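Local coordinates for heptaprenyl diphosphate synthase (HEPPP synthase) subunit 1 family protein (Staphylococcus aureus, PDB 5H9D) that probably serves as subunit 1 of a two-component heptaprenyl diphosphate synthase, pairing with a farnesyl-pyrophosphate-synthetase-type subunit to make the heptaprenyl chain, at residues 82-85 / 86-89; 134-137 / 138-142; 175-178 / 179-183. All blocks are in the same frame, centred on the assembly; numbering follows the deposited sequence.

Contact 1 of 3, residues 82-85 / 86-89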
ATOM      1  N   TYR C  82      -8.245  -4.085  -7.288  1.00 66.19           N
ATOM      2  CA  TYR C  82      -7.335  -4.052  -8.433  1.00 67.80           C
ATOM      3  C   TYR C  82      -7.036  -5.428  -9.042  1.00 67.86           C
ATOM      4  O   TYR C  82      -6.849  -5.550 -10.257  1.00 67.00           O
ATOM      5  CB  TYR C  82      -6.058  -3.271  -8.034  1.00 68.44           C
ATOM      6  CG  TYR C  82      -4.889  -3.222  -9.023  1.00 69.69           C
ATOM      7  CD1 TYR C  82      -5.080  -3.179 -10.417  1.00 68.59           C
ATOM      8  CD2 TYR C  82      -3.580  -3.130  -8.546  1.00 70.25           C
ATOM      9  CE1 TYR C  82      -3.993  -3.038 -11.289  1.00 66.66           C
ATOM     10  CE2 TYR C  82      -2.495  -2.986  -9.408  1.00 69.39           C
ATOM     11  CZ  TYR C  82      -2.701  -2.939 -10.768  1.00 67.90           C
ATOM     12  OH  TYR C  82      -1.585  -2.769 -11.562  1.00 66.65           O
ATOM     13  N   THR C  83      -6.998  -6.464  -8.215  1.00 68.75           N
ATOM     14  CA  THR C  83      -6.770  -7.800  -8.750  1.00 69.60           C
ATOM     15  C   THR C  83      -7.927  -8.009  -9.708  1.00 70.41           C
ATOM     16  O   THR C  83      -7.798  -8.687 -10.726  1.00 70.55           O
ATOM     17  CB  THR C  83      -6.840  -8.857  -7.659  1.00 69.62           C
ATOM     18  OG1 THR C  83      -7.941  -8.566  -6.791  1.00 70.29           O
ATOM     19  CG2 THR C  83      -5.551  -8.880  -6.863  1.00 69.86           C
ATOM     20  N   LEU C  84      -9.050  -7.389  -9.344  1.00 71.51           N
ATOM     21  CA  LEU C  84     -10.309  -7.399 -10.076  1.00 71.45           C
ATOM     22  C   LEU C  84     -10.195  -6.545 -11.346  1.00 73.11           C
ATOM     23  O   LEU C  84     -10.652  -6.956 -12.408  1.00 75.54           O
ATOM     24  CB  LEU C  84     -11.411  -6.852  -9.179  1.00 70.77           C
ATOM     25  CG  LEU C  84     -12.650  -7.693  -8.867  1.00 72.22           C
ATOM     26  CD1 LEU C  84     -12.274  -9.146  -8.582  1.00 72.34           C
ATOM     27  CD2 LEU C  84     -13.369  -7.060  -7.667  1.00 71.79           C
ATOM     28  N   LEU C  85      -9.610  -5.354 -11.262  1.00 72.99           N
ATOM     29  CA  LEU C  85      -9.455  -4.576 -12.488  1.00 72.58           C
ATOM     30  C   LEU C  85      -8.542  -5.426 -13.370  1.00 73.02           C
ATOM     31  O   LEU C  85      -8.644  -5.414 -14.597  1.00 71.93           O
ATOM     32  CB  LEU C  85      -8.769  -3.227 -12.242  1.00 71.54           C
ATOM     33  CG  LEU C  85      -9.426  -2.086 -11.461  1.00 72.27           C
ATOM     34  CD1 LEU C  85      -8.561  -0.869 -11.662  1.00 70.82           C
ATOM     35  CD2 LEU C  85     -10.865  -1.799 -11.918  1.00 71.22           C
ATOM     36  N   ALA C  86      -7.646  -6.164 -12.715  1.00 74.81           N
ATOM     37  CA  ALA C  86      -6.683  -7.030 -13.392  1.00 75.98           C
ATOM     38  C   ALA C  86      -7.331  -8.113 -14.259  1.00 76.93           C
ATOM     39  O   ALA C  86      -6.891  -8.334 -15.394  1.00 76.31           O
ATOM     40  CB  ALA C  86      -5.752  -7.669 -12.376  1.00 74.80           C
ATOM     41  N   GLU C  87      -8.361  -8.793 -13.748  1.00 77.75           N
ATOM     42  CA  GLU C  87      -9.012  -9.820 -14.565  1.00 79.44           C
ATOM     43  C   GLU C  87      -9.973  -9.223 -15.598  1.00 80.05           C
ATOM     44  O   GLU C  87     -10.257  -9.870 -16.609  1.00 80.80           O
ATOM     45  CB  GLU C  87      -9.725 -10.881 -13.705  1.00 79.16           C
ATOM     46  CG  GLU C  87     -10.734 -10.377 -12.717  1.00 79.85           C
ATOM     47  CD  GLU C  87     -10.949 -11.356 -11.560  1.00 82.64           C
ATOM     48  OE1 GLU C  87      -9.973 -11.589 -10.785  1.00 82.89           O
ATOM     49  OE2 GLU C  87     -12.085 -11.888 -11.421  1.00 81.80           O
ATOM     50  N   ILE C  88     -10.451  -7.995 -15.357  1.00 79.39           N
ATOM     51  CA  ILE C  88     -11.340  -7.311 -16.300  1.00 79.05           C
ATOM     52  C   ILE C  88     -10.590  -6.997 -17.611  1.00 79.93           C
ATOM     53  O   ILE C  88     -11.189  -6.740 -18.654  1.00 80.52           O
ATOM     54  CB  ILE C  88     -11.913  -6.015 -15.687  1.00 77.36           C
ATOM     55  CG1 ILE C  88     -12.917  -6.371 -14.592  1.00 77.38           C
ATOM     56  CG2 ILE C  88     -12.594  -5.183 -16.752  1.00 77.54           C
ATOM     57  CD1 ILE C  88     -13.669  -5.190 -14.003  1.00 75.88           C
ATOM     58  N   ASN C  89      -9.269  -7.004 -17.544  1.00 81.16           N
ATOM     59  CA  ASN C  89      -8.430  -6.799 -18.714  1.00 82.22           C
ATOM     60  C   ASN C  89      -8.694  -5.573 -19.581  1.00 82.42           C
ATOM     61  O   ASN C  89      -7.887  -5.263 -20.462  1.00 82.98           O
ATOM     62  CB  ASN C  89      -8.496  -8.046 -19.586  1.00 83.45           C
ATOM     63  CG  ASN C  89      -7.206  -8.308 -20.325  1.00 84.37           C
ATOM     64  OD1 ASN C  89      -6.617  -7.408 -20.943  1.00 83.28           O
ATOM     65  ND2 ASN C  89      -6.761  -9.555 -20.276  1.00 85.25           N
TER
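Ala86 follows Tyr82 by one turn of helix 70-88, and Ala86 N donates to Tyr82 O over 2.7 Å, with 148° at the hydrogen. The same i to i+4 pattern joins Ile88 N to Leu84 O at 3.1 Å, while Asn89 N makes a weak bond to Leu85 O where Asn89 leaves the helix with positive phi, a conformation asparagine tolerates well. Leu84 and Glu87 run alongside each other, and Leu84 CD1 lies 3.9 Å from Glu87 CD. Because Glu87 CG stands between its backbone N and carbonyl carbon (chi1 55°), it reaches back toward the preceding turn, 3.4 Å from Leu84 O. The two leucines serve different neighbours: Leu84 packs on Val46 and Thr50 of helix 43-65, Leu85 on Phe93 and Gln94 of helix 91-112. Ala86, with only a methyl, suits a close approach to the chain of Farnesyl pyrophosphate synthetase, where it packs on Ser134 of that chain. Asn127 of the same chain donates to Ala86 O, and Tyr82 OH and His130 ND1 of that chain share a hydrogen bond. One helical end thus sorts its chemistry by direction, branched apolar groups for its own helices, a small residue, an aromatic ring and polar atoms for the partner subunit.

Contact 2 of 3, residues 134-137 / 138-142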
ATOM      1  N   TYR C 134     -21.690   5.466 -12.265  1.00 75.95           N
ATOM      2  CA  TYR C 134     -21.858   6.203 -13.515  1.00 76.61           C
ATOM      3  C   TYR C 134     -20.850   5.761 -14.549  1.00 76.23           C
ATOM      4  O   TYR C 134     -21.238   5.407 -15.657  1.00 77.57           O
ATOM      5  CB  TYR C 134     -21.723   7.721 -13.297  1.00 79.46           C
ATOM      6  CG  TYR C 134     -21.620   8.545 -14.582  1.00 81.83           C
ATOM      7  CD1 TYR C 134     -20.436   8.576 -15.323  1.00 82.99           C
ATOM      8  CD2 TYR C 134     -22.709   9.275 -15.065  1.00 83.29           C
ATOM      9  CE1 TYR C 134     -20.338   9.307 -16.512  1.00 84.52           C
ATOM     10  CE2 TYR C 134     -22.620  10.016 -16.260  1.00 84.17           C
ATOM     11  CZ  TYR C 134     -21.430  10.021 -16.975  1.00 84.84           C
ATOM     12  OH  TYR C 134     -21.324  10.715 -18.160  1.00 85.16           O
ATOM     13  N   ILE C 135     -19.564   5.779 -14.202  1.00 74.98           N
ATOM     14  CA  ILE C 135     -18.534   5.390 -15.163  1.00 74.73           C
ATOM     15  C   ILE C 135     -18.418   3.866 -15.350  1.00 76.04           C
ATOM     16  O   ILE C 135     -17.922   3.406 -16.374  1.00 76.60           O
ATOM     17  CB  ILE C 135     -17.104   6.006 -14.809  1.00 72.38           C
ATOM     18  CG1 ILE C 135     -16.249   4.999 -14.070  1.00 71.38           C
ATOM     19  CG2 ILE C 135     -17.222   7.217 -13.923  1.00 69.64           C
ATOM     20  CD1 ILE C 135     -15.433   4.168 -14.974  1.00 73.31           C
ATOM     21  N   THR C 136     -18.869   3.072 -14.385  1.00 77.16           N
ATOM     22  CA  THR C 136     -18.769   1.631 -14.567  1.00 79.26           C
ATOM     23  C   THR C 136     -19.813   1.221 -15.598  1.00 81.07           C
ATOM     24  O   THR C 136     -19.483   0.565 -16.590  1.00 81.40           O
ATOM     25  CB  THR C 136     -19.023   0.819 -13.273  1.00 79.66           C
ATOM     26  OG1 THR C 136     -18.483   1.495 -12.132  1.00 79.60           O
ATOM     27  CG2 THR C 136     -18.322  -0.522 -13.386  1.00 80.23           C
ATOM     28  N   LEU C 137     -21.067   1.616 -15.363  1.00 82.37           N
ATOM     29  CA  LEU C 137     -22.181   1.314 -16.270  1.00 83.52           C
ATOM     30  C   LEU C 137     -21.949   1.945 -17.657  1.00 85.56           C
ATOM     31  O   LEU C 137     -21.993   1.258 -18.681  1.00 86.13           O
ATOM     32  CB  LEU C 137     -23.507   1.851 -15.702  1.00 82.63           C
ATOM     33  CG  LEU C 137     -24.039   1.480 -14.302  1.00 82.24           C
ATOM     34  CD1 LEU C 137     -25.154   2.441 -13.910  1.00 80.47           C
ATOM     35  CD2 LEU C 137     -24.548   0.050 -14.268  1.00 81.88           C
ATOM     36  N   SER C 138     -21.682   3.248 -17.686  1.00 87.32           N
ATOM     37  CA  SER C 138     -21.467   3.961 -18.946  1.00 89.10           C
ATOM     38  C   SER C 138     -20.166   3.647 -19.693  1.00 90.38           C
ATOM     39  O   SER C 138     -19.642   4.482 -20.433  1.00 89.90           O
ATOM     40  CB  SER C 138     -21.565   5.471 -18.705  1.00 88.62           C
ATOM     41  OG  SER C 138     -20.557   5.907 -17.823  1.00 89.09           O
ATOM     42  N   HIS C 139     -19.643   2.444 -19.508  1.00 92.68           N
ATOM     43  CA  HIS C 139     -18.420   2.052 -20.191  1.00 95.81           C
ATOM     44  C   HIS C 139     -18.636   0.713 -20.865  1.00 98.70           C
ATOM     45  O   HIS C 139     -17.971   0.382 -21.845  1.00 97.87           O
ATOM     46  CB  HIS C 139     -17.274   1.928 -19.199  1.00 94.86           C
ATOM     47  CG  HIS C 139     -16.000   1.439 -19.814  1.00 94.71           C
ATOM     48  ND1 HIS C 139     -15.141   2.265 -20.508  1.00 95.00           N
ATOM     49  CD2 HIS C 139     -15.443   0.205 -19.844  1.00 93.91           C
ATOM     50  CE1 HIS C 139     -14.109   1.561 -20.935  1.00 94.40           C
ATOM     51  NE2 HIS C 139     -14.269   0.308 -20.547  1.00 93.45           N
ATOM     52  N   PHE C 140     -19.587  -0.039 -20.319  1.00102.93           N
ATOM     53  CA  PHE C 140     -19.935  -1.370 -20.802  1.00107.14           C
ATOM     54  C   PHE C 140     -21.323  -1.413 -21.456  1.00109.65           C
ATOM     55  O   PHE C 140     -21.511  -2.067 -22.482  1.00109.79           O
ATOM     56  CB  PHE C 140     -19.880  -2.362 -19.631  1.00107.82           C
ATOM     57  CG  PHE C 140     -18.522  -2.471 -18.983  1.00108.09           C
ATOM     58  CD1 PHE C 140     -17.459  -3.072 -19.658  1.00108.33           C
ATOM     59  CD2 PHE C 140     -18.306  -1.968 -17.703  1.00107.72           C
ATOM     60  CE1 PHE C 140     -16.204  -3.172 -19.070  1.00108.40           C
ATOM     61  CE2 PHE C 140     -17.057  -2.060 -17.107  1.00108.28           C
ATOM     62  CZ  PHE C 140     -16.001  -2.663 -17.792  1.00108.76           C
ATOM     63  N   GLY C 141     -22.290  -0.728 -20.846  1.00112.65           N
ATOM     64  CA  GLY C 141     -23.641  -0.684 -21.387  1.00115.82           C
ATOM     65  C   GLY C 141     -23.888   0.653 -22.064  1.00118.58           C
ATOM     66  O   GLY C 141     -24.553   1.515 -21.501  1.00117.62           O
ATOM     67  N   ILE C 142     -23.344   0.801 -23.275  1.00122.27           N
ATOM     68  CA  ILE C 142     -23.429   2.017 -24.104  1.00126.52           C
ATOM     69  C   ILE C 142     -23.065   3.316 -23.365  1.00128.77           C
ATOM     70  O   ILE C 142     -23.414   3.502 -22.195  1.00128.90           O
ATOM     71  CB  ILE C 142     -24.846   2.179 -24.796  1.00127.09           C
ATOM     72  CG1 ILE C 142     -24.964   1.233 -26.003  1.00127.15           C
ATOM     73  CG2 ILE C 142     -25.040   3.618 -25.303  1.00127.76           C
ATOM     74  CD1 ILE C 142     -26.204   1.473 -26.889  1.00126.02           C
TER
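Leu137 O accepts from Phe140 N and Gly141 N, and weakly from His139 N, at the end of helix 118-140. Gly141 N lies 3.0 Å from Leu137 O, almost in line with the C=O bond, whereas Phe140 N, 3.2 Å from Leu137 O, sits 51° out of the carbonyl plane. One turn earlier Ser138 N donates to Tyr134 O at 3.0 Å, and Ser138 OG turns back to the same oxygen in a bond modelled too short for its length to be trusted. In the compact part, buried Thr136 offers its methyl, CG2 lying 4.2 Å from Phe140 CE2; the flat phenyl ring suits edge-to-face packing on Phe93, and buried, apolar Leu137 suits its neighbours Leu35, Ile40 and Leu153. Tyr134 and His139 are partly exposed, their polar ends held by hydrogen bonds to Ser147 OG and, from His139 NE2, to Asp90 OD2. With CG anti to the backbone N (chi1 176°), the His139 ring turns from the preceding turn toward Asp90 and Phe93. The loose part is exposed Ile142, beyond the helix. With i to i+3 and weak bonds mixed among i to i+4 ones, this is the fraying C-terminal end of a core helix, in an all-helical fold of the terpenoid synthase clan.

Contact 3 of 3, residues 175-178 / 179-183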
ATOM      1  N   HIS C 175     -28.421  19.501   9.956  1.00 98.74           N
ATOM      2  CA  HIS C 175     -29.141  20.582   9.286  1.00100.90           C
ATOM      3  C   HIS C 175     -28.535  20.730   7.884  1.00101.14           C
ATOM      4  O   HIS C 175     -29.133  20.293   6.893  1.00100.53           O
ATOM      5  CB  HIS C 175     -29.002  21.918  10.046  1.00103.47           C
ATOM      6  CG  HIS C 175     -29.027  21.797  11.546  1.00106.69           C
ATOM      7  ND1 HIS C 175     -29.664  22.721  12.352  1.00107.15           N
ATOM      8  CD2 HIS C 175     -28.413  20.927  12.387  1.00107.26           C
ATOM      9  CE1 HIS C 175     -29.437  22.426  13.622  1.00108.10           C
ATOM     10  NE2 HIS C 175     -28.679  21.343  13.670  1.00108.41           N
ATOM     11  N   TYR C 176     -27.344  21.330   7.819  1.00101.09           N
ATOM     12  CA  TYR C 176     -26.618  21.526   6.561  1.00101.48           C
ATOM     13  C   TYR C 176     -26.994  20.447   5.555  1.00100.97           C
ATOM     14  O   TYR C 176     -27.864  20.614   4.711  1.00100.85           O
ATOM     15  CB  TYR C 176     -25.117  21.356   6.761  1.00102.98           C
ATOM     16  CG  TYR C 176     -24.311  22.456   7.392  1.00104.50           C
ATOM     17  CD1 TYR C 176     -24.183  23.699   6.785  1.00105.99           C
ATOM     18  CD2 TYR C 176     -23.524  22.186   8.511  1.00105.36           C
ATOM     19  CE1 TYR C 176     -23.274  24.641   7.273  1.00107.24           C
ATOM     20  CE2 TYR C 176     -22.619  23.106   9.003  1.00106.53           C
ATOM     21  CZ  TYR C 176     -22.493  24.331   8.382  1.00107.54           C
ATOM     22  OH  TYR C 176     -21.570  25.233   8.868  1.00108.68           O
ATOM     23  N   LEU C 177     -26.279  19.335   5.684  1.00100.56           N
ATOM     24  CA  LEU C 177     -26.399  18.160   4.841  1.00100.68           C
ATOM     25  C   LEU C 177     -27.772  17.839   4.329  1.00101.09           C
ATOM     26  O   LEU C 177     -27.975  17.707   3.129  1.00100.52           O
ATOM     27  CB  LEU C 177     -25.845  16.938   5.580  1.00100.76           C
ATOM     28  CG  LEU C 177     -26.240  15.563   5.035  1.00100.84           C
ATOM     29  CD1 LEU C 177     -26.020  15.509   3.535  1.00101.79           C
ATOM     30  CD2 LEU C 177     -25.441  14.489   5.729  1.00101.13           C
ATOM     31  N   HIS C 178     -28.716  17.687   5.243  1.00103.13           N
ATOM     32  CA  HIS C 178     -30.069  17.344   4.861  1.00104.91           C
ATOM     33  C   HIS C 178     -30.692  18.430   3.981  1.00104.73           C
ATOM     34  O   HIS C 178     -31.622  18.161   3.229  1.00104.27           O
ATOM     35  CB  HIS C 178     -30.887  17.051   6.128  1.00107.65           C
ATOM     36  CG  HIS C 178     -30.281  15.980   6.995  1.00110.29           C
ATOM     37  ND1 HIS C 178     -29.225  16.215   7.852  1.00111.52           N
ATOM     38  CD2 HIS C 178     -30.549  14.654   7.092  1.00111.23           C
ATOM     39  CE1 HIS C 178     -28.868  15.085   8.438  1.00111.82           C
ATOM     40  NE2 HIS C 178     -29.656  14.122   7.994  1.00112.09           N
ATOM     41  N   ASP C 179     -30.151  19.645   4.055  1.00105.27           N
ATOM     42  CA  ASP C 179     -30.627  20.747   3.224  1.00105.91           C
ATOM     43  C   ASP C 179     -29.905  20.778   1.861  1.00106.09           C
ATOM     44  O   ASP C 179     -30.565  20.722   0.829  1.00105.97           O
ATOM     45  CB  ASP C 179     -30.465  22.093   3.948  1.00107.31           C
ATOM     46  CG  ASP C 179     -31.540  22.328   5.020  1.00109.16           C
ATOM     47  OD1 ASP C 179     -32.752  22.246   4.705  1.00109.19           O
ATOM     48  OD2 ASP C 179     -31.178  22.609   6.184  1.00110.71           O
ATOM     49  N   ILE C 180     -28.570  20.851   1.832  1.00106.41           N
ATOM     50  CA  ILE C 180     -27.871  20.863   0.537  1.00106.95           C
ATOM     51  C   ILE C 180     -28.097  19.579  -0.264  1.00108.73           C
ATOM     52  O   ILE C 180     -27.739  19.506  -1.438  1.00109.51           O
ATOM     53  CB  ILE C 180     -26.292  21.146   0.636  1.00104.31           C
ATOM     54  CG1 ILE C 180     -25.618  20.335   1.735  1.00102.60           C
ATOM     55  CG2 ILE C 180     -26.027  22.618   0.891  1.00104.62           C
ATOM     56  CD1 ILE C 180     -24.281  20.942   2.184  1.00 98.07           C
ATOM     57  N   GLN C 181     -28.705  18.574   0.357  1.00111.04           N
ATOM     58  CA  GLN C 181     -28.967  17.315  -0.343  1.00113.66           C
ATOM     59  C   GLN C 181     -30.453  17.138  -0.585  1.00115.44           C
ATOM     60  O   GLN C 181     -30.897  16.102  -1.084  1.00114.73           O
ATOM     61  CB  GLN C 181     -28.448  16.116   0.442  1.00113.64           C
ATOM     62  CG  GLN C 181     -29.321  15.706   1.591  1.00114.03           C
ATOM     63  CD  GLN C 181     -28.926  14.354   2.134  1.00114.94           C
ATOM     64  OE1 GLN C 181     -29.487  13.882   3.122  1.00116.52           O
ATOM     65  NE2 GLN C 181     -27.960  13.716   1.486  1.00114.99           N
ATOM     66  N   LYS C 182     -31.217  18.148  -0.184  1.00117.87           N
ATOM     67  CA  LYS C 182     -32.656  18.169  -0.399  1.00119.90           C
ATOM     68  C   LYS C 182     -32.783  19.263  -1.446  1.00120.44           C
ATOM     69  O   LYS C 182     -33.560  19.155  -2.396  1.00120.63           O
ATOM     70  CB  LYS C 182     -33.410  18.567   0.878  1.00121.03           C
ATOM     71  CG  LYS C 182     -34.933  18.394   0.769  1.00122.17           C
ATOM     72  CD  LYS C 182     -35.676  18.721   2.076  1.00122.67           C
ATOM     73  CE  LYS C 182     -35.398  17.694   3.179  1.00121.80           C
ATOM     74  NZ  LYS C 182     -36.204  17.935   4.410  1.00120.33           N
ATOM     75  N   SER C 183     -31.977  20.306  -1.268  1.00121.06           N
ATOM     76  CA  SER C 183     -31.948  21.428  -2.188  1.00121.57           C
ATOM     77  C   SER C 183     -31.044  21.088  -3.366  1.00122.08           C
ATOM     78  O   SER C 183     -30.159  21.861  -3.724  1.00122.60           O
ATOM     79  CB  SER C 183     -31.443  22.698  -1.488  1.00121.49           C
ATOM     80  OG  SER C 183     -30.102  22.559  -1.060  1.00121.87           O
TER
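Asp179 returns to both His175 and Tyr176 in the last turns of the short helix 174-180, a C-terminal helix end that passes into a loop. Asp179 N donates to His175 O at 3.1 Å, nearly in line with its C=O bond, and also to Tyr176 O. Ile180 N, 3.0 Å from Tyr176 O, approaches that oxygen from the opposite face of the carbonyl plane, so the one acceptor takes an i+3 and an i+4 donor.

The aspartate side chain continues backward along the helix. Its CB lies near Tyr176 O; with CG anti to the carbonyl carbon (chi1 -77°), CG comes 3.7 Å from His175 O, and OD2 ends beside that same oxygen, an acceptor next to an acceptor and therefore no bond. A carboxylate is not obviously favoured near a helix C-terminus, but its exposure to solvent is consistent with the charge being tolerated.

Across the helix the chemistry changes. Leu177 is buried and meets Gln181 at a slant, Leu177 CD1 being 4.0 Å from Gln181 CB; both side chains also touch Lys166, and Leu177 reaches Phe165. Leu177 CG lies over one face of the His178 ring, offset toward its rim, while His178 ND1 bonds Lys174 O. Beyond the helix Lys182 N and Ser183 N both donate to Asp179 O, and Ser183 OG adds a third bond to it, 2.7 Å long, from 43° outside the plane of the Asp179 carbonyl.

Overall arrangement
The three contacts come in series along the chain, each at the C-terminal end of a different helix: 70-88, 118-140 and 174-180. Contacts 1 and 2 are neighbours, their centres 16 Å apart and their nearest atoms about 4 Å apart without touching. Phe93 of helix 91-112 packs against both, and helix 43-65 also touches each, so these helix ends share one part of the all-helical core. Contact 3 stands apart, its centre 37 Å from that of contact 1 and 29 Å from that of contact 2, and it lies across the chain's centre from contact 1. Of the three, contact 1 alone meets the Farnesyl pyrophosphate synthetase chain, linking the core to the subunit interface.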